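Local coordinates for nodulation protein S (Bradyrhizobium sp., PDB 3OFK) that probably uses S-adenosyl-L-methionine to methylate an amine during synthesis of the lipochitooligosaccharide Nod factor, at residues R75-V81 against I99-D105. Residues are numbered along the deposited sequence; the frame is centred on the assembly and turned at random.
Sequences RLTVIDV and ISWAATD. With SAH (S-adenosyl-L-homocysteine), chain E.
Val78 lies against the indole of Trp101 on neighbouring parallel strands, 76-80 and 99-103, the second being the edge strand of this Rossmann-like methyltransferase sheet. Helix 83-92 makes the beta-alpha-beta crossover between them, and Trp101 also touches its Ala89 and Cys90. Following Val78 outward, CB sits 3.4 Å from Trp101 CE3. Val78 CG1, anti to the backbone N (chi1 178°), meets the same rim of the ring, 3.4 Å from Trp101 CZ3. CG2 turns over the six-membered ring in a CH-pi contact, 4.2 Å from its centroid, and also reaches Ile99 CG2, which overlies the same indole face nearer the rim.

Beneath these side chains the backbone pairing is regular. Leu76 O and Val78 O accept from Ser100 N and Ala102 N, while Val78 N and Asp80 N donate to Ser100 O and Ala102 O. At the N-terminal end of the pairing, a water donates to Leu76 O and also hydrogen-bonds Ser100 OG.

The C-terminal ends of both strands open onto the S-adenosyl-L-homocysteine pocket. Asp80 holds the ribose with both carboxylate oxygens: OD1 accepts from O2' of the ligand at 2.7 Å and OD2 from O3'; the backbone N of Met82 holds OD1 as well, and that of Cys60 holds OD2. With an alanine in this position, both ribose hydroxyls would probably lose their acceptors and the sugar would be freer to shift. Val81 CG1 packs on the adenine, its CG2 touches Asp105 CB at 3.8 Å, and Asp105 OD1, which also takes Leu107 N, accepts from adenine N6 at 3.0 Å.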
ATOM      1  N   ARG A  75       2.075  11.915 -13.523  1.00 38.58           N
ATOM      2  CA  ARG A  75       1.581  10.602 -13.963  1.00 37.86           C
ATOM      3  C   ARG A  75       1.469   9.686 -12.752  1.00 35.09           C
ATOM      4  O   ARG A  75       2.310   9.736 -11.839  1.00 35.01           O
ATOM      5  CB  ARG A  75       2.526   9.991 -15.009  1.00 38.95           C
ATOM      6  CG  ARG A  75       2.540  10.706 -16.336  1.00 45.91           C
ATOM      7  CD  ARG A  75       3.392   9.972 -17.412  1.00 60.00           C
ATOM      8  NE  ARG A  75       2.788   8.702 -17.839  1.00 68.36           N
ATOM      9  CZ  ARG A  75       3.230   7.475 -17.542  1.00 73.34           C
ATOM     10  NH1 ARG A  75       4.327   7.272 -16.818  1.00 75.43           N
ATOM     11  NH2 ARG A  75       2.562   6.422 -17.995  1.00 75.90           N
ATOM     12  N   LEU A  76       0.434   8.845 -12.754  1.00 32.55           N
ATOM     13  CA  LEU A  76       0.203   7.842 -11.700  1.00 30.94           C
ATOM     14  C   LEU A  76      -0.071   6.493 -12.365  1.00 31.45           C
ATOM     15  O   LEU A  76      -0.888   6.408 -13.308  1.00 29.64           O
ATOM     16  CB  LEU A  76      -1.000   8.213 -10.810  1.00 31.13           C
ATOM     17  CG  LEU A  76      -1.429   7.316  -9.629  1.00 27.00           C
ATOM     18  CD1 LEU A  76      -0.264   7.059  -8.601  1.00 31.92           C
ATOM     19  CD2 LEU A  76      -2.649   7.826  -8.934  1.00 31.83           C
ATOM     20  N   THR A  77       0.623   5.457 -11.892  1.00 31.45           N
ATOM     21  CA  THR A  77       0.327   4.067 -12.219  1.00 30.56           C
ATOM     22  C   THR A  77      -0.194   3.365 -10.966  1.00 30.39           C
ATOM     23  O   THR A  77       0.314   3.571  -9.853  1.00 29.94           O
ATOM     24  CB  THR A  77       1.617   3.412 -12.785  1.00 31.59           C
ATOM     25  OG1 THR A  77       2.004   4.186 -13.923  1.00 34.19           O
ATOM     26  CG2 THR A  77       1.446   1.892 -13.152  1.00 31.06           C
ATOM     27  N   VAL A  78      -1.188   2.502 -11.148  1.00 29.07           N
ATOM     28  CA  VAL A  78      -1.814   1.803 -10.016  1.00 28.80           C
ATOM     29  C   VAL A  78      -1.903   0.278 -10.358  1.00 29.69           C
ATOM     30  O   VAL A  78      -2.351  -0.115 -11.447  1.00 30.11           O
ATOM     31  CB  VAL A  78      -3.219   2.318  -9.802  1.00 28.93           C
ATOM     32  CG1 VAL A  78      -3.928   1.565  -8.627  1.00 24.76           C
ATOM     33  CG2 VAL A  78      -3.231   3.812  -9.553  1.00 31.84           C
ATOM     34  N   ILE A  79      -1.405  -0.575  -9.474  1.00 29.79           N
ATOM     35  CA  ILE A  79      -1.491  -1.999  -9.707  1.00 29.04           C
ATOM     36  C   ILE A  79      -2.303  -2.587  -8.578  1.00 29.37           C
ATOM     37  O   ILE A  79      -2.387  -2.037  -7.487  1.00 29.28           O
ATOM     38  CB  ILE A  79      -0.131  -2.710  -9.923  1.00 32.41           C
ATOM     39  CG1 ILE A  79       0.722  -2.776  -8.655  1.00 32.63           C
ATOM     40  CG2 ILE A  79       0.675  -1.988 -11.053  1.00 28.96           C
ATOM     41  CD1 ILE A  79       1.660  -3.972  -8.606  1.00 34.56           C
ATOM     42  N   ASP A  80      -2.967  -3.676  -8.904  1.00 29.03           N
ATOM     43  CA  ASP A  80      -3.714  -4.434  -7.958  1.00 30.57           C
ATOM     44  C   ASP A  80      -3.931  -5.838  -8.512  1.00 31.41           C
ATOM     45  O   ASP A  80      -4.207  -6.041  -9.697  1.00 31.87           O
ATOM     46  CB  ASP A  80      -5.055  -3.780  -7.678  1.00 30.17           C
ATOM     47  CG  ASP A  80      -5.625  -4.233  -6.351  1.00 30.18           C
ATOM     48  OD1 ASP A  80      -6.003  -5.445  -6.211  1.00 28.21           O
ATOM     49  OD2 ASP A  80      -5.585  -3.400  -5.421  1.00 31.92           O
ATOM     50  N   VAL A  81      -3.789  -6.815  -7.641  1.00 31.39           N
ATOM     51  CA  VAL A  81      -3.934  -8.196  -8.023  1.00 31.95           C
ATOM     52  C   VAL A  81      -5.388  -8.535  -8.363  1.00 32.01           C
ATOM     53  O   VAL A  81      -5.655  -9.504  -9.060  1.00 33.30           O
ATOM     54  CB  VAL A  81      -3.445  -9.098  -6.894  1.00 32.11           C
ATOM     55  CG1 VAL A  81      -4.488  -9.168  -5.771  1.00 33.18           C
ATOM     56  CG2 VAL A  81      -3.137 -10.463  -7.433  1.00 35.18           C
ATOM     57  N   ILE A  99      -3.890   8.642 -15.192  1.00 35.53           N
ATOM     58  CA  ILE A  99      -3.738   7.415 -14.379  1.00 34.82           C
ATOM     59  C   ILE A  99      -3.718   6.163 -15.300  1.00 35.53           C
ATOM     60  O   ILE A  99      -4.526   6.085 -16.237  1.00 35.76           O
ATOM     61  CB  ILE A  99      -4.860   7.253 -13.322  1.00 34.24           C
ATOM     62  CG1 ILE A  99      -5.065   8.548 -12.519  1.00 36.15           C
ATOM     63  CG2 ILE A  99      -4.576   6.030 -12.402  1.00 32.55           C
ATOM     64  CD1 ILE A  99      -6.056   8.419 -11.321  1.00 33.64           C
ATOM     65  N   SER A 100      -2.766   5.240 -15.042  1.00 34.28           N
ATOM     66  CA  SER A 100      -2.636   3.935 -15.726  1.00 34.21           C
ATOM     67  C   SER A 100      -2.936   2.849 -14.715  1.00 31.61           C
ATOM     68  O   SER A 100      -2.574   3.025 -13.546  1.00 32.10           O
ATOM     69  CB  SER A 100      -1.171   3.723 -16.131  1.00 35.01           C
ATOM     70  OG  SER A 100      -0.959   4.292 -17.379  1.00 46.44           O
ATOM     71  N   TRP A 101      -3.498   1.721 -15.154  1.00 30.59           N
ATOM     72  CA  TRP A 101      -3.784   0.610 -14.264  1.00 28.59           C
ATOM     73  C   TRP A 101      -3.300  -0.718 -14.808  1.00 28.67           C
ATOM     74  O   TRP A 101      -3.233  -0.958 -16.034  1.00 29.71           O
ATOM     75  CB  TRP A 101      -5.288   0.506 -13.963  1.00 28.80           C
ATOM     76  CG  TRP A 101      -5.966   1.809 -13.665  1.00 32.32           C
ATOM     77  CD1 TRP A 101      -6.324   2.782 -14.564  1.00 34.40           C
ATOM     78  CD2 TRP A 101      -6.422   2.259 -12.386  1.00 27.21           C
ATOM     79  NE1 TRP A 101      -6.951   3.811 -13.914  1.00 37.17           N
ATOM     80  CE2 TRP A 101      -7.033   3.511 -12.579  1.00 36.12           C
ATOM     81  CE3 TRP A 101      -6.362   1.723 -11.087  1.00 26.76           C
ATOM     82  CZ2 TRP A 101      -7.586   4.252 -11.514  1.00 33.44           C
ATOM     83  CZ3 TRP A 101      -6.914   2.446 -10.050  1.00 32.34           C
ATOM     84  CH2 TRP A 101      -7.502   3.702 -10.270  1.00 30.55           C
ATOM     85  N   ALA A 102      -3.014  -1.622 -13.886  1.00 27.98           N
ATOM     86  CA  ALA A 102      -2.704  -3.008 -14.254  1.00 30.33           C
ATOM     87  C   ALA A 102      -3.217  -3.979 -13.186  1.00 30.53           C
ATOM     88  O   ALA A 102      -2.988  -3.765 -12.018  1.00 28.43           O
ATOM     89  CB  ALA A 102      -1.205  -3.158 -14.505  1.00 31.01           C
ATOM     90  N   ALA A 103      -3.947  -5.023 -13.604  1.00 33.83           N
ATOM     91  CA  ALA A 103      -4.411  -6.043 -12.703  1.00 35.63           C
ATOM     92  C   ALA A 103      -3.297  -7.071 -12.672  1.00 38.24           C
ATOM     93  O   ALA A 103      -3.214  -7.948 -13.532  1.00 40.93           O
ATOM     94  CB  ALA A 103      -5.762  -6.670 -13.183  1.00 36.29           C
ATOM     95  N   THR A 104      -2.367  -6.884 -11.748  1.00 39.12           N
ATOM     96  CA  THR A 104      -1.234  -7.800 -11.608  1.00 40.50           C
ATOM     97  C   THR A 104      -0.823  -7.833 -10.158  1.00 39.17           C
ATOM     98  O   THR A 104      -0.974  -6.867  -9.417  1.00 38.85           O
ATOM     99  CB  THR A 104       0.015  -7.352 -12.436  1.00 40.85           C
ATOM    100  OG1 THR A 104      -0.395  -6.927 -13.733  1.00 49.27           O
ATOM    101  CG2 THR A 104       1.002  -8.488 -12.614  1.00 42.70           C
ATOM    102  N   ASP A 105      -0.254  -8.956  -9.798  1.00 40.21           N
ATOM    103  CA  ASP A 105       0.355  -9.159  -8.528  1.00 40.09           C
ATOM    104  C   ASP A 105       1.686  -8.388  -8.545  1.00 39.53           C
ATOM    105  O   ASP A 105       2.380  -8.318  -9.576  1.00 38.68           O
ATOM    106  CB  ASP A 105       0.588 -10.663  -8.365  1.00 42.40           C
ATOM    107  CG  ASP A 105       0.974 -11.049  -6.964  1.00 44.48           C
ATOM    108  OD1 ASP A 105       1.760 -10.322  -6.315  1.00 43.74           O
ATOM    109  OD2 ASP A 105       0.474 -12.092  -6.526  1.00 49.44           O
TER
HETATM  110  N   SAH E 217      -3.138   0.806  -0.263  1.00 32.84           N
HETATM  111  CA  SAH E 217      -4.540   1.084   0.033  1.00 33.52           C
HETATM  112  CB  SAH E 217      -5.358  -0.199  -0.084  1.00 32.17           C
HETATM  113  CG  SAH E 217      -5.113  -1.330   0.902  1.00 34.19           C
HETATM  114  SD  SAH E 217      -6.303  -2.713   0.798  1.00 34.45           S
HETATM  115  C   SAH E 217      -4.769   1.738   1.405  1.00 33.78           C
HETATM  116  O   SAH E 217      -3.880   1.758   2.259  1.00 33.87           O
HETATM  117  OXT SAH E 217      -5.851   2.256   1.675  1.00 32.80           O
HETATM  118  C5' SAH E 217      -5.165  -3.867  -0.038  1.00 33.43           C
HETATM  119  C4' SAH E 217      -5.159  -3.897  -1.553  1.00 35.23           C
HETATM  120  O4' SAH E 217      -4.036  -4.664  -1.985  1.00 32.34           O
HETATM  121  C3' SAH E 217      -6.402  -4.532  -2.175  1.00 32.65           C
HETATM  122  O3' SAH E 217      -6.846  -3.743  -3.286  1.00 31.55           O
HETATM  123  C2' SAH E 217      -5.889  -5.909  -2.628  1.00 31.85           C
HETATM  124  O2' SAH E 217      -6.602  -6.410  -3.733  1.00 32.22           O
HETATM  125  C1' SAH E 217      -4.467  -5.574  -2.983  1.00 30.19           C
HETATM  126  N9  SAH E 217      -3.484  -6.679  -3.053  1.00 31.03           N
HETATM  127  C8  SAH E 217      -3.374  -7.757  -2.212  1.00 31.85           C
HETATM  128  N7  SAH E 217      -2.311  -8.491  -2.607  1.00 26.12           N
HETATM  129  C5  SAH E 217      -1.738  -7.905  -3.673  1.00 34.67           C
HETATM  130  C6  SAH E 217      -0.597  -8.262  -4.391  1.00 31.12           C
HETATM  131  N6  SAH E 217       0.041  -9.426  -4.082  1.00 31.78           N
HETATM  132  N1  SAH E 217      -0.224  -7.465  -5.445  1.00 36.19           N
HETATM  133  C2  SAH E 217      -0.945  -6.311  -5.734  1.00 37.13           C
HETATM  134  N3  SAH E 217      -2.061  -5.959  -4.983  1.00 32.93           N
HETATM  135  C4  SAH E 217      -2.444  -6.740  -3.949  1.00 31.74           C
HETATM  136  O   HOH W   1       0.453   6.449 -16.052  1.00 22.41           O